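Mannitol dehydrogenase (Pseudomonas fluorescens, PDB 1LJ8) probably catalyses the NAD-dependent interconversion of mannitol and fructose, and binds NAD. Local coordinates at residues E14-Y20 against E95-S101; R39-Y44 against F83-E87; D230-T236 against V256-V262; L298-H303 against L358-F362. All blocks are in the same frame, centred on the assembly; numbering follows the deposited sequence.

Contact 1 (E14-Y20 against E95-S101); sequences EVKLPAY and EVRVIGS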
# COMPACT_ATOMS: atom_id res chain seq x y z
N GLU A 14 -28.74 12.47 0.06
CA GLU A 14 -27.94 11.66 -0.86
C GLU A 14 -26.95 10.75 -0.16
O GLU A 14 -26.38 9.88 -0.78
CB GLU A 14 -27.16 12.57 -1.84
CG GLU A 14 -25.99 13.41 -1.23
CD GLU A 14 -26.42 14.78 -0.67
OE1 GLU A 14 -27.63 15.01 -0.43
OE2 GLU A 14 -25.52 15.64 -0.43
N VAL A 15 -26.74 10.96 1.14
CA VAL A 15 -25.77 10.18 1.88
C VAL A 15 -26.30 8.77 2.16
O VAL A 15 -27.33 8.63 2.84
CB VAL A 15 -25.39 10.89 3.20
CG1 VAL A 15 -24.38 10.03 3.98
CG2 VAL A 15 -24.78 12.25 2.91
N LYS A 16 -25.61 7.74 1.67
CA LYS A 16 -26.01 6.35 1.88
C LYS A 16 -25.60 5.91 3.28
O LYS A 16 -24.51 6.26 3.78
CB LYS A 16 -25.36 5.46 0.82
CG LYS A 16 -25.43 6.04 -0.59
CD LYS A 16 -26.72 5.75 -1.33
CE LYS A 16 -26.54 6.06 -2.86
NZ LYS A 16 -25.53 5.19 -3.68
N LEU A 17 -26.51 5.19 3.93
CA LEU A 17 -26.29 4.72 5.31
C LEU A 17 -26.28 3.20 5.40
O LEU A 17 -26.86 2.51 4.55
CB LEU A 17 -27.44 5.20 6.20
CG LEU A 17 -27.82 6.69 6.13
CD1 LEU A 17 -29.05 6.90 7.00
CD2 LEU A 17 -26.64 7.60 6.57
N PRO A 18 -25.60 2.66 6.42
CA PRO A 18 -25.56 1.21 6.60
C PRO A 18 -27.02 0.77 6.69
O PRO A 18 -27.86 1.48 7.30
CB PRO A 18 -24.90 1.07 7.96
CG PRO A 18 -23.92 2.20 7.98
CD PRO A 18 -24.72 3.35 7.37
N ALA A 19 -27.33 -0.38 6.11
CA ALA A 19 -28.70 -0.90 6.11
C ALA A 19 -28.87 -1.95 7.19
O ALA A 19 -29.94 -2.52 7.35
CB ALA A 19 -29.07 -1.48 4.74
N TYR A 20 -27.83 -2.17 7.99
CA TYR A 20 -27.92 -3.16 9.05
C TYR A 20 -27.86 -2.44 10.38
O TYR A 20 -27.45 -1.27 10.45
CB TYR A 20 -26.75 -4.15 8.94
CG TYR A 20 -25.39 -3.46 8.77
CD1 TYR A 20 -24.54 -3.24 9.86
CD2 TYR A 20 -24.99 -3.03 7.52
CE1 TYR A 20 -23.29 -2.59 9.69
CE2 TYR A 20 -23.74 -2.39 7.32
CZ TYR A 20 -22.90 -2.18 8.43
OH TYR A 20 -21.67 -1.55 8.25
N GLU A 95 -20.68 7.85 -5.13
CA GLU A 95 -21.58 8.01 -4.00
C GLU A 95 -20.79 8.47 -2.79
O GLU A 95 -19.56 8.45 -2.80
CB GLU A 95 -22.29 6.70 -3.65
CG GLU A 95 -21.34 5.52 -3.45
CD GLU A 95 -22.04 4.23 -2.96
OE1 GLU A 95 -23.30 4.13 -3.00
OE2 GLU A 95 -21.30 3.31 -2.53
N VAL A 96 -21.53 8.93 -1.78
CA VAL A 96 -21.01 9.36 -0.49
C VAL A 96 -21.77 8.41 0.43
O VAL A 96 -23.01 8.37 0.45
CB VAL A 96 -21.40 10.80 -0.14
CG1 VAL A 96 -20.75 11.19 1.20
CG2 VAL A 96 -20.95 11.71 -1.24
N ARG A 97 -21.02 7.64 1.21
CA ARG A 97 -21.61 6.59 2.02
C ARG A 97 -20.97 6.49 3.38
O ARG A 97 -19.75 6.56 3.49
CB ARG A 97 -21.39 5.27 1.28
CG ARG A 97 -21.73 4.01 2.07
CD ARG A 97 -21.47 2.74 1.21
NE ARG A 97 -22.44 2.65 0.10
CZ ARG A 97 -23.72 2.32 0.24
NH1 ARG A 97 -24.24 2.03 1.44
NH2 ARG A 97 -24.53 2.34 -0.82
N VAL A 98 -21.79 6.33 4.42
CA VAL A 98 -21.27 6.11 5.75
C VAL A 98 -21.00 4.60 5.91
O VAL A 98 -21.87 3.77 5.64
CB VAL A 98 -22.29 6.58 6.82
CG1 VAL A 98 -21.79 6.10 8.20
CG2 VAL A 98 -22.37 8.13 6.78
N ILE A 99 -19.78 4.24 6.34
CA ILE A 99 -19.36 2.85 6.47
C ILE A 99 -19.44 2.45 7.94
O ILE A 99 -18.92 3.19 8.80
CB ILE A 99 -17.89 2.68 5.99
CG1 ILE A 99 -17.80 3.08 4.49
CG2 ILE A 99 -17.42 1.23 6.22
CD1 ILE A 99 -18.58 2.08 3.52
N GLY A 100 -20.06 1.30 8.23
CA GLY A 100 -20.19 0.86 9.61
C GLY A 100 -19.54 -0.47 9.94
O GLY A 100 -19.79 -1.03 11.01
N SER A 101 -18.68 -0.96 9.04
CA SER A 101 -18.05 -2.28 9.27
C SER A 101 -16.88 -2.34 10.25
O SER A 101 -16.43 -3.43 10.58
CB SER A 101 -17.63 -2.84 7.91
OG SER A 101 -16.78 -1.89 7.29
O HOH W 1 -24.35 9.34 -2.68
O HOH W 2 -27.03 1.96 1.97

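Contact 2 (R39-Y44 against F83-E87); sequences RAHQAY and FTLYE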
# COMPACT_ATOMS: atom_id res chain seq x y z
N ARG A 39 -9.78 1.16 4.76
CA ARG A 39 -11.13 1.66 4.87
C ARG A 39 -11.86 1.77 3.54
O ARG A 39 -13.09 1.56 3.48
CB ARG A 39 -11.11 3.05 5.57
CG ARG A 39 -10.52 2.93 7.01
CD ARG A 39 -10.85 4.21 7.79
NE ARG A 39 -10.15 5.36 7.18
CZ ARG A 39 -10.60 6.62 7.24
NH1 ARG A 39 -11.74 6.88 7.90
NH2 ARG A 39 -9.92 7.61 6.64
N ALA A 40 -11.13 2.13 2.49
CA ALA A 40 -11.76 2.29 1.16
C ALA A 40 -11.94 0.98 0.42
O ALA A 40 -12.66 0.94 -0.60
CB ALA A 40 -10.87 3.22 0.29
N HIS A 41 -11.30 -0.06 0.91
CA HIS A 41 -11.27 -1.34 0.20
C HIS A 41 -11.82 -2.49 1.03
O HIS A 41 -12.97 -2.84 0.86
CB HIS A 41 -9.82 -1.58 -0.28
CG HIS A 41 -9.64 -2.75 -1.19
ND1 HIS A 41 -9.31 -4.00 -0.72
CD2 HIS A 41 -9.75 -2.87 -2.54
CE1 HIS A 41 -9.22 -4.85 -1.74
NE2 HIS A 41 -9.49 -4.18 -2.86
N GLN A 42 -11.04 -3.06 1.94
CA GLN A 42 -11.61 -4.17 2.72
C GLN A 42 -12.81 -3.78 3.57
O GLN A 42 -13.81 -4.54 3.63
CB GLN A 42 -10.56 -4.80 3.66
CG GLN A 42 -9.28 -5.31 2.95
CD GLN A 42 -8.18 -4.26 3.00
OE1 GLN A 42 -7.67 -3.95 4.09
NE2 GLN A 42 -7.82 -3.70 1.84
N ALA A 43 -12.76 -2.64 4.27
CA ALA A 43 -13.92 -2.27 5.09
C ALA A 43 -15.13 -1.94 4.18
O ALA A 43 -16.29 -2.18 4.54
CB ALA A 43 -13.59 -1.06 6.00
N TYR A 44 -14.82 -1.37 3.01
CA TYR A 44 -15.86 -1.04 2.03
C TYR A 44 -16.61 -2.33 1.59
O TYR A 44 -17.84 -2.40 1.63
CB TYR A 44 -15.18 -0.40 0.82
CG TYR A 44 -16.05 -0.28 -0.42
CD1 TYR A 44 -17.05 0.68 -0.50
CD2 TYR A 44 -15.87 -1.16 -1.48
CE1 TYR A 44 -17.88 0.76 -1.65
CE2 TYR A 44 -16.68 -1.08 -2.63
CZ TYR A 44 -17.68 -0.12 -2.69
OH TYR A 44 -18.48 -0.04 -3.82
N PHE A 83 -17.39 6.26 9.56
CA PHE A 83 -16.59 7.20 8.78
C PHE A 83 -17.23 7.26 7.41
O PHE A 83 -17.94 6.31 7.03
CB PHE A 83 -15.10 6.80 8.69
CG PHE A 83 -14.85 5.46 8.04
CD1 PHE A 83 -14.63 5.39 6.65
CD2 PHE A 83 -14.86 4.30 8.79
CE1 PHE A 83 -14.44 4.15 6.02
CE2 PHE A 83 -14.67 3.04 8.18
CZ PHE A 83 -14.46 2.95 6.78
N THR A 84 -16.98 8.35 6.70
CA THR A 84 -17.56 8.54 5.38
C THR A 84 -16.59 8.07 4.30
O THR A 84 -15.39 8.43 4.31
CB THR A 84 -17.84 10.05 5.10
OG1 THR A 84 -18.53 10.64 6.23
CG2 THR A 84 -18.71 10.23 3.87
N LEU A 85 -17.12 7.32 3.35
CA LEU A 85 -16.37 6.91 2.16
C LEU A 85 -16.86 7.93 1.11
O LEU A 85 -18.05 7.98 0.78
CB LEU A 85 -16.72 5.50 1.77
CG LEU A 85 -15.86 5.08 0.55
CD1 LEU A 85 -15.30 3.69 0.74
CD2 LEU A 85 -16.72 5.15 -0.66
N TYR A 86 -15.94 8.73 0.58
CA TYR A 86 -16.29 9.81 -0.35
C TYR A 86 -15.59 9.51 -1.67
O TYR A 86 -14.39 9.77 -1.82
CB TYR A 86 -15.80 11.11 0.27
CG TYR A 86 -16.13 12.42 -0.45
CD1 TYR A 86 -17.15 12.49 -1.38
CD2 TYR A 86 -15.43 13.59 -0.14
CE1 TYR A 86 -17.50 13.75 -2.02
CE2 TYR A 86 -15.76 14.83 -0.75
CZ TYR A 86 -16.80 14.88 -1.68
OH TYR A 86 -17.15 16.10 -2.24
N GLU A 87 -16.36 8.99 -2.63
CA GLU A 87 -15.81 8.65 -3.95
C GLU A 87 -15.68 9.90 -4.80
O GLU A 87 -16.59 10.71 -4.84
CB GLU A 87 -16.70 7.61 -4.67
CG GLU A 87 -16.77 6.22 -3.97
CD GLU A 87 -17.69 5.25 -4.67
OE1 GLU A 87 -18.53 5.73 -5.48
OE2 GLU A 87 -17.60 4.02 -4.40
O HOH W 3 -19.53 2.41 -4.35

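Contact 3 (D230-T236 against V256-V262); sequences DRITPMT and VVCEPFV. With NAD (nicotinamide-adenine-dinucleotide), chain B.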
# COMPACT_ATOMS: atom_id res chain seq x y z
N ASP A 230 -6.85 -3.31 -5.35
CA ASP A 230 -6.68 -2.11 -6.16
C ASP A 230 -7.76 -1.06 -5.90
O ASP A 230 -8.93 -1.36 -6.10
CB ASP A 230 -6.74 -2.56 -7.64
CG ASP A 230 -6.23 -1.50 -8.62
OD1 ASP A 230 -5.77 -0.45 -8.17
OD2 ASP A 230 -6.27 -1.72 -9.88
N ARG A 231 -7.37 0.12 -5.43
CA ARG A 231 -8.30 1.25 -5.30
C ARG A 231 -7.47 2.44 -4.86
O ARG A 231 -6.95 2.46 -3.74
CB ARG A 231 -9.45 1.01 -4.29
CG ARG A 231 -10.42 2.23 -4.34
CD ARG A 231 -11.66 2.01 -3.45
NE ARG A 231 -12.80 2.60 -4.16
CZ ARG A 231 -14.07 2.49 -3.77
NH1 ARG A 231 -14.38 1.85 -2.65
NH2 ARG A 231 -15.04 2.96 -4.58
N ILE A 232 -7.32 3.41 -5.76
CA ILE A 232 -6.51 4.61 -5.48
C ILE A 232 -7.17 5.37 -4.34
O ILE A 232 -8.33 5.80 -4.41
CB ILE A 232 -6.33 5.46 -6.73
CG1 ILE A 232 -5.43 4.70 -7.74
CG2 ILE A 232 -5.67 6.80 -6.39
CD1 ILE A 232 -5.58 5.27 -9.21
N THR A 233 -6.38 5.55 -3.28
CA THR A 233 -6.90 6.15 -2.05
C THR A 233 -5.95 7.23 -1.55
O THR A 233 -4.94 6.96 -0.88
CB THR A 233 -7.09 5.02 -0.97
OG1 THR A 233 -7.97 3.99 -1.48
CG2 THR A 233 -7.70 5.63 0.36
N PRO A 234 -6.22 8.47 -1.90
CA PRO A 234 -5.36 9.58 -1.48
C PRO A 234 -5.37 9.75 0.07
O PRO A 234 -6.21 9.14 0.76
CB PRO A 234 -6.03 10.81 -2.11
CG PRO A 234 -6.76 10.23 -3.35
CD PRO A 234 -7.29 8.91 -2.85
N MSE A 235 -4.48 10.62 0.56
CA MSE A 235 -4.47 10.99 1.98
C MSE A 235 -5.62 11.96 2.18
O MSE A 235 -5.98 12.71 1.25
CB MSE A 235 -3.15 11.70 2.36
CG MSE A 235 -1.92 10.90 2.00
SE MSE A 235 -0.36 11.88 2.66
CE MSE A 235 -0.43 13.40 1.40
N THR A 236 -6.26 11.91 3.34
CA THR A 236 -7.35 12.83 3.59
C THR A 236 -6.72 14.14 4.07
O THR A 236 -6.42 14.32 5.22
CB THR A 236 -8.30 12.27 4.65
OG1 THR A 236 -8.99 11.14 4.07
CG2 THR A 236 -9.35 13.35 5.09
N VAL A 256 -12.64 8.91 4.34
CA VAL A 256 -11.66 8.30 3.42
C VAL A 256 -12.11 8.71 2.01
O VAL A 256 -13.31 8.68 1.71
CB VAL A 256 -11.56 6.76 3.53
CG1 VAL A 256 -12.90 6.05 3.12
CG2 VAL A 256 -10.39 6.25 2.61
N VAL A 257 -11.17 9.18 1.19
CA VAL A 257 -11.53 9.57 -0.18
C VAL A 257 -10.89 8.53 -1.11
O VAL A 257 -9.81 8.00 -0.81
CB VAL A 257 -10.99 11.00 -0.55
CG1 VAL A 257 -11.79 12.06 0.23
CG2 VAL A 257 -9.52 11.13 -0.25
N CYS A 258 -11.55 8.25 -2.24
CA CYS A 258 -11.02 7.21 -3.14
C CYS A 258 -11.71 7.32 -4.48
O CYS A 258 -12.74 8.00 -4.61
CB CYS A 258 -11.33 5.81 -2.55
SG CYS A 258 -13.10 5.50 -2.15
N GLU A 259 -11.11 6.71 -5.50
CA GLU A 259 -11.70 6.72 -6.84
C GLU A 259 -12.87 5.75 -6.89
O GLU A 259 -13.02 4.90 -6.05
CB GLU A 259 -10.67 6.27 -7.88
CG GLU A 259 -10.17 4.88 -7.60
CD GLU A 259 -9.26 4.29 -8.68
OE1 GLU A 259 -8.51 3.37 -8.32
OE2 GLU A 259 -9.30 4.69 -9.88
N PRO A 260 -13.72 5.88 -7.91
CA PRO A 260 -14.88 5.00 -8.07
C PRO A 260 -14.46 3.56 -8.34
O PRO A 260 -15.07 2.61 -7.85
CB PRO A 260 -15.64 5.58 -9.30
CG PRO A 260 -15.12 6.96 -9.45
CD PRO A 260 -13.73 7.00 -8.86
N PHE A 261 -13.42 3.38 -9.15
CA PHE A 261 -12.94 2.03 -9.48
C PHE A 261 -12.45 1.30 -8.20
O PHE A 261 -11.82 1.91 -7.34
CB PHE A 261 -11.75 2.08 -10.44
CG PHE A 261 -11.22 0.71 -10.79
CD1 PHE A 261 -11.88 -0.09 -11.71
CD2 PHE A 261 -10.08 0.21 -10.16
CE1 PHE A 261 -11.42 -1.39 -12.01
CE2 PHE A 261 -9.61 -1.10 -10.45
CZ PHE A 261 -10.27 -1.89 -11.36
N VAL A 262 -12.73 0.00 -8.13
CA VAL A 262 -12.28 -0.83 -7.01
C VAL A 262 -12.29 -2.30 -7.44
O VAL A 262 -13.21 -2.77 -8.14
CB VAL A 262 -13.18 -0.60 -5.74
CG1 VAL A 262 -14.63 -0.94 -6.03
CG2 VAL A 262 -12.63 -1.40 -4.53
PA NAD B . -1.79 5.26 5.43
O1A NAD B . -0.62 6.09 5.56
O2A NAD B . -3.18 5.81 5.47
O5B NAD B . -1.78 4.12 6.55
C5B NAD B . -0.62 3.25 6.69
C4B NAD B . -1.01 2.45 7.95
O4B NAD B . 0.08 1.47 8.18
C3B NAD B . -1.03 3.25 9.30
O3B NAD B . -2.08 2.68 10.09
C2B NAD B . 0.38 3.01 9.86
O2B NAD B . 0.45 3.20 11.27
C1B NAD B . 0.57 1.55 9.52
N9A NAD B . 1.92 1.09 9.50
C8A NAD B . 3.06 1.61 8.91
N7A NAD B . 4.12 0.86 9.10
C5A NAD B . 3.65 -0.20 9.85
C6A NAD B . 4.34 -1.32 10.33
N6A NAD B . 5.63 -1.59 10.13
N1A NAD B . 3.63 -2.24 11.09
C2A NAD B . 2.27 -2.07 11.35
N3A NAD B . 1.56 -0.98 10.87
C4A NAD B . 2.31 -0.07 10.12
O3 NAD B . -1.58 4.43 4.09
PN NAD B . -2.64 3.75 3.09
O1N NAD B . -2.94 4.70 2.01
O2N NAD B . -3.75 3.26 3.90
O5D NAD B . -1.78 2.60 2.44
C5D NAD B . -1.38 1.53 3.28
C4D NAD B . -0.97 0.44 2.38
O4D NAD B . -2.06 -0.17 1.67
C3D NAD B . 0.12 0.75 1.29
O3D NAD B . 1.43 0.83 1.85
C2D NAD B . -0.11 -0.34 0.26
O2D NAD B . 0.64 -1.50 0.56
C1D NAD B . -1.63 -0.58 0.34
N1N NAD B . -2.42 0.10 -0.71
C2N NAD B . -2.70 1.48 -0.73
C3N NAD B . -3.36 1.98 -1.82
C7N NAD B . -3.65 3.50 -1.88
O7N NAD B . -4.06 3.95 -2.96
N7N NAD B . -3.39 4.28 -0.86
C4N NAD B . -3.76 1.11 -2.95
C5N NAD B . -3.48 -0.29 -2.86
C6N NAD B . -2.79 -0.83 -1.73
O HOH W 4 -8.40 9.09 2.41

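Contact 4 (L298-H303 against L358-F362); sequences LLNGSH and LVDRF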
# COMPACT_ATOMS: atom_id res chain seq x y z
N LEU A 298 2.88 -2.38 -13.65
CA LEU A 298 2.31 -1.32 -14.46
C LEU A 298 1.73 -0.15 -13.69
O LEU A 298 2.05 0.99 -14.00
CB LEU A 298 1.20 -1.91 -15.39
CG LEU A 298 1.73 -2.92 -16.44
CD1 LEU A 298 0.47 -3.54 -17.18
CD2 LEU A 298 2.67 -2.19 -17.44
N LEU A 299 0.88 -0.41 -12.70
CA LEU A 299 0.28 0.73 -11.99
C LEU A 299 1.27 1.34 -11.01
O LEU A 299 1.64 2.51 -11.13
CB LEU A 299 -1.01 0.30 -11.26
CG LEU A 299 -1.91 1.43 -10.74
CD1 LEU A 299 -3.32 0.84 -10.44
CD2 LEU A 299 -1.29 2.04 -9.43
N ASN A 300 1.78 0.53 -10.07
CA ASN A 300 2.71 1.12 -9.11
C ASN A 300 4.03 1.53 -9.75
O ASN A 300 4.62 2.52 -9.36
CB ASN A 300 2.90 0.15 -7.94
CG ASN A 300 1.57 -0.12 -7.22
OD1 ASN A 300 0.92 -1.15 -7.45
ND2 ASN A 300 1.16 0.81 -6.37
N GLY A 301 4.51 0.74 -10.71
CA GLY A 301 5.71 1.11 -11.40
C GLY A 301 5.52 2.45 -12.09
O GLY A 301 6.41 3.29 -12.03
N SER A 302 4.37 2.67 -12.75
CA SER A 302 4.15 3.96 -13.43
C SER A 302 4.04 5.09 -12.41
O SER A 302 4.54 6.21 -12.65
CB SER A 302 2.86 3.90 -14.28
OG SER A 302 3.12 3.10 -15.42
N HIS A 303 3.41 4.79 -11.26
CA HIS A 303 3.27 5.83 -10.21
C HIS A 303 4.67 6.32 -9.84
O HIS A 303 4.90 7.53 -9.78
CB HIS A 303 2.60 5.26 -8.95
CG HIS A 303 1.18 5.69 -8.75
ND1 HIS A 303 0.39 5.14 -7.75
CD2 HIS A 303 0.40 6.60 -9.39
CE1 HIS A 303 -0.81 5.69 -7.78
NE2 HIS A 303 -0.83 6.58 -8.77
N LEU A 358 -5.26 2.50 -16.90
CA LEU A 358 -4.39 3.13 -15.89
C LEU A 358 -4.24 4.60 -16.25
O LEU A 358 -4.28 5.48 -15.37
CB LEU A 358 -3.02 2.43 -15.81
CG LEU A 358 -3.12 0.96 -15.39
CD1 LEU A 358 -1.70 0.39 -15.33
CD2 LEU A 358 -3.82 0.79 -14.05
N VAL A 359 -4.06 4.88 -17.53
CA VAL A 359 -3.95 6.27 -17.93
C VAL A 359 -5.24 6.99 -17.56
O VAL A 359 -5.20 8.09 -17.01
CB VAL A 359 -3.67 6.39 -19.46
CG1 VAL A 359 -3.75 7.86 -19.90
CG2 VAL A 359 -2.30 5.83 -19.74
N ASP A 360 -6.39 6.37 -17.83
CA ASP A 360 -7.69 6.99 -17.52
C ASP A 360 -7.84 7.26 -16.02
O ASP A 360 -8.26 8.34 -15.59
CB ASP A 360 -8.86 6.09 -17.91
CG ASP A 360 -8.97 5.84 -19.44
OD1 ASP A 360 -8.47 6.66 -20.23
OD2 ASP A 360 -9.57 4.80 -19.83
N ARG A 361 -7.51 6.25 -15.21
CA ARG A 361 -7.64 6.41 -13.74
C ARG A 361 -6.66 7.45 -13.17
O ARG A 361 -7.03 8.25 -12.29
CB ARG A 361 -7.46 5.04 -13.05
CG ARG A 361 -8.66 4.12 -13.30
CD ARG A 361 -8.33 2.66 -12.91
NE ARG A 361 -7.89 2.62 -11.50
CZ ARG A 361 -7.16 1.62 -10.97
NH1 ARG A 361 -6.79 0.58 -11.73
NH2 ARG A 361 -6.78 1.68 -9.69
N PHE A 362 -5.44 7.49 -13.68
CA PHE A 362 -4.52 8.51 -13.18
C PHE A 362 -4.93 9.92 -13.65
O PHE A 362 -4.50 10.90 -13.07
CB PHE A 362 -3.08 8.28 -13.68
CG PHE A 362 -2.35 7.13 -13.04
CD1 PHE A 362 -1.02 6.91 -13.37
CD2 PHE A 362 -2.97 6.26 -12.16
CE1 PHE A 362 -0.31 5.83 -12.83
CE2 PHE A 362 -2.29 5.16 -11.60
CZ PHE A 362 -0.95 4.95 -11.95

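Contact 1 (E14-Y20 against E95-S101)
Lys16 and Glu95 meet crosswise: the lysine chain bends at chi2 (-84°) and again at chi4, curling NZ round, while CG of Glu95 lies between its own backbone N and carbonyl carbon and the chain then runs straight out. Lys16 NZ reaches Glu95 OE1 at 2.6 Å, on the anti lone pair. Arg97 grips the same carboxylate side-on, NE to OE2 at 2.9 Å from above the carboxylate plane and NH2 to OE1. The aliphatic start of Lys16 covers one face of that guanidinium, CB 3.6 Å from Arg97 CZ, and a water in its plane links NH1 to Leu17 O.

Beneath these side chains Lys16 makes a single parallel bridge: its N donates to Val96 O at 2.9 Å and its O accepts from Val98 N at 2.8 Å. The loop leading to strand 27-32 is thereby laid against the start of strand 96-107 of the Rossmann sheet. Further on, Pro18 CD packs on Val98 O, and Tyr20 OH bonds to Asp47.

Two positive groups thus converge on Glu95, OE1 taking a bond from each, which probably keeps the carboxylate ionised and draws the loop to the strand.

Contact 2 (R39-Y44 against F83-E87)
Arg39 lays its side chain across one face of the Phe83 ring. CB touches ring atom CE1 at 3.5 Å, CD stands over the centre of the ring, 3.8 Å from the centroid, and the chain then bends at chi3, bringing NH1 to 3.4 Å from Phe83 CG. The guanidinium is turned about 50° against the ring, and its CZ lies off-centre, making an offset cation-pi contact beside the more central CH-pi one. Two backbone carbonyls outside the contact fix the charged end: NH1 bonds to Trp254 O and NE to Gly35 O.

Ala40 follows, meeting Leu85 through its backbone, with CA 3.8 Å from Leu85 CD1. Here helix 36-40 ends. It starts at the turn after strand 27-32 of the Rossmann fold, where the backbone nitrogens of Gly36 and Phe37 bind NAD, and its far end rests on strand 83-87 of the same sheet. His41 is the N-cap of the next helix, 42-50.

On that second helix, Ala43 CB comes to the edge of the Phe83 ring, 4.2 Å from CZ. Tyr44 has CG anti to its backbone N (chi1 167°), which swings the ring back toward the strand until its CD1 lies 3.7 Å from CD1 of Leu85. Both helices therefore bear on the one leucine methyl. Past it, a water 2.7 Å from Tyr44 OH joins the phenol to Glu87 OE2, a carboxylate oxygen that also forms a salt bridge with Arg231.

Contact 3 (D230-T236 against V256-V262)
Arg231 is packed tightly on both faces of its guanidinium by the other segment. With CG anti to the backbone N (chi1 -175°) and a bend only at chi3, the chain carries the group between Cys258 SG, over the centre of one face and 3.6 Å from CZ, and Val262 CB, near the rim of the opposite one, 3.6 Å from NE. NE donates to Glu259 O at 3.0 Å, while NH2 adds weak bonds to Glu259 O and Pro260 O. Outside the contact, NH1 bonds to Ala40 O.

Next door the grip is reciprocal. Ile232 N gives a nearly straight bond (173°) to Glu259 OE1, met on its anti side, and Glu259 N returns one to Ile232 O. These bonds join the loop between strand 227-230 and helix 238-248 of the Rossmann domain to segment 256-262, beside the residue that binds the nicotinamide amide of NAD: Thr233 N donates to O7N at 2.8 Å, and N7N donates back to Thr233 O at 3.1 Å. Val257 O, buried without a hydrogen-bond partner, is pressed against Thr233 CG2 and Pro234 CD.

Toward Thr236 the fit slackens, and a water fills in for direct bonding, donating to Pro234 O and Thr236 OG1 and accepting from Val257 N. Thr236 OG1 also bonds to Pro255 O.

Contact 4 (L298-H303 against L358-F362)
The Phe362 ring carries the imidazole of His303 on one face, in an offset stack with planes 11° apart and centroids 4.4 Å apart. The overlap is along one side of the histidine: CD2 comes within 3.3 Å of Phe362 CZ, with NE2 over the rim beside it. The edge of the phenyl ring points into the other helix, where Leu299 O lies in its plane, 3.7 Å from CZ, and Ser302 CB sits next to CE1. His303 holds its ring over the phenylalanine with a chi1 of -106°, well off a staggered position. Ser302 turns its hydroxyl inward to its own helix, donating to Leu298 O, which also accepts from Ser302 N.

Leucines fill the next layer. Leu299 CG leans on the Phe362 rim, while its CD1 meets Leu358 CD2 at 3.6 Å. The other methyl of Leu358, CD1, packs on Leu298 CB at 3.7 Å. Arg361 crosses Leu299 at about a right angle, NH2 near CD1, on its way to salt bridges with Glu259 and Asp230. Met331 and Met322, from neighbouring helices, also touch the Phe362 side chain.

Segments 298-303 and 358-362, of helices 289-313 and 351-362, approach to 11.2 Å between axes and cross at -52°, with no direct hydrogen bond. This is interior packing of the helical C-terminal domain, consistent with its kinship to the 6-phosphogluconate dehydrogenase C-terminal domain, on the side that faces NAD.

How the contacts relate
Contacts 1, 2 and 3 share one sheet: strand 83-87 lies between strands 96-107 and 256-258, with Arg97 O 2.7 Å from Leu85 N on one side and Thr84 O 2.8 Å from Val256 N on the other. Contact 2 also meets contact 3 where Ala40 CB packs 3.5 Å from Thr233 OG1. Contact 4 belongs to the C-terminal domain, and Arg361 ties it to contact 3 across the domain boundary, its NH2 2.8 Å from both Asp230 OD1 and Glu259 OE1. Contact 3 holds NAD directly; the side chains of His303 and Arg39 come within about 6 and 7 Å of it, while contact 1 lies outermost, its centre about 29 Å from that of contact 4.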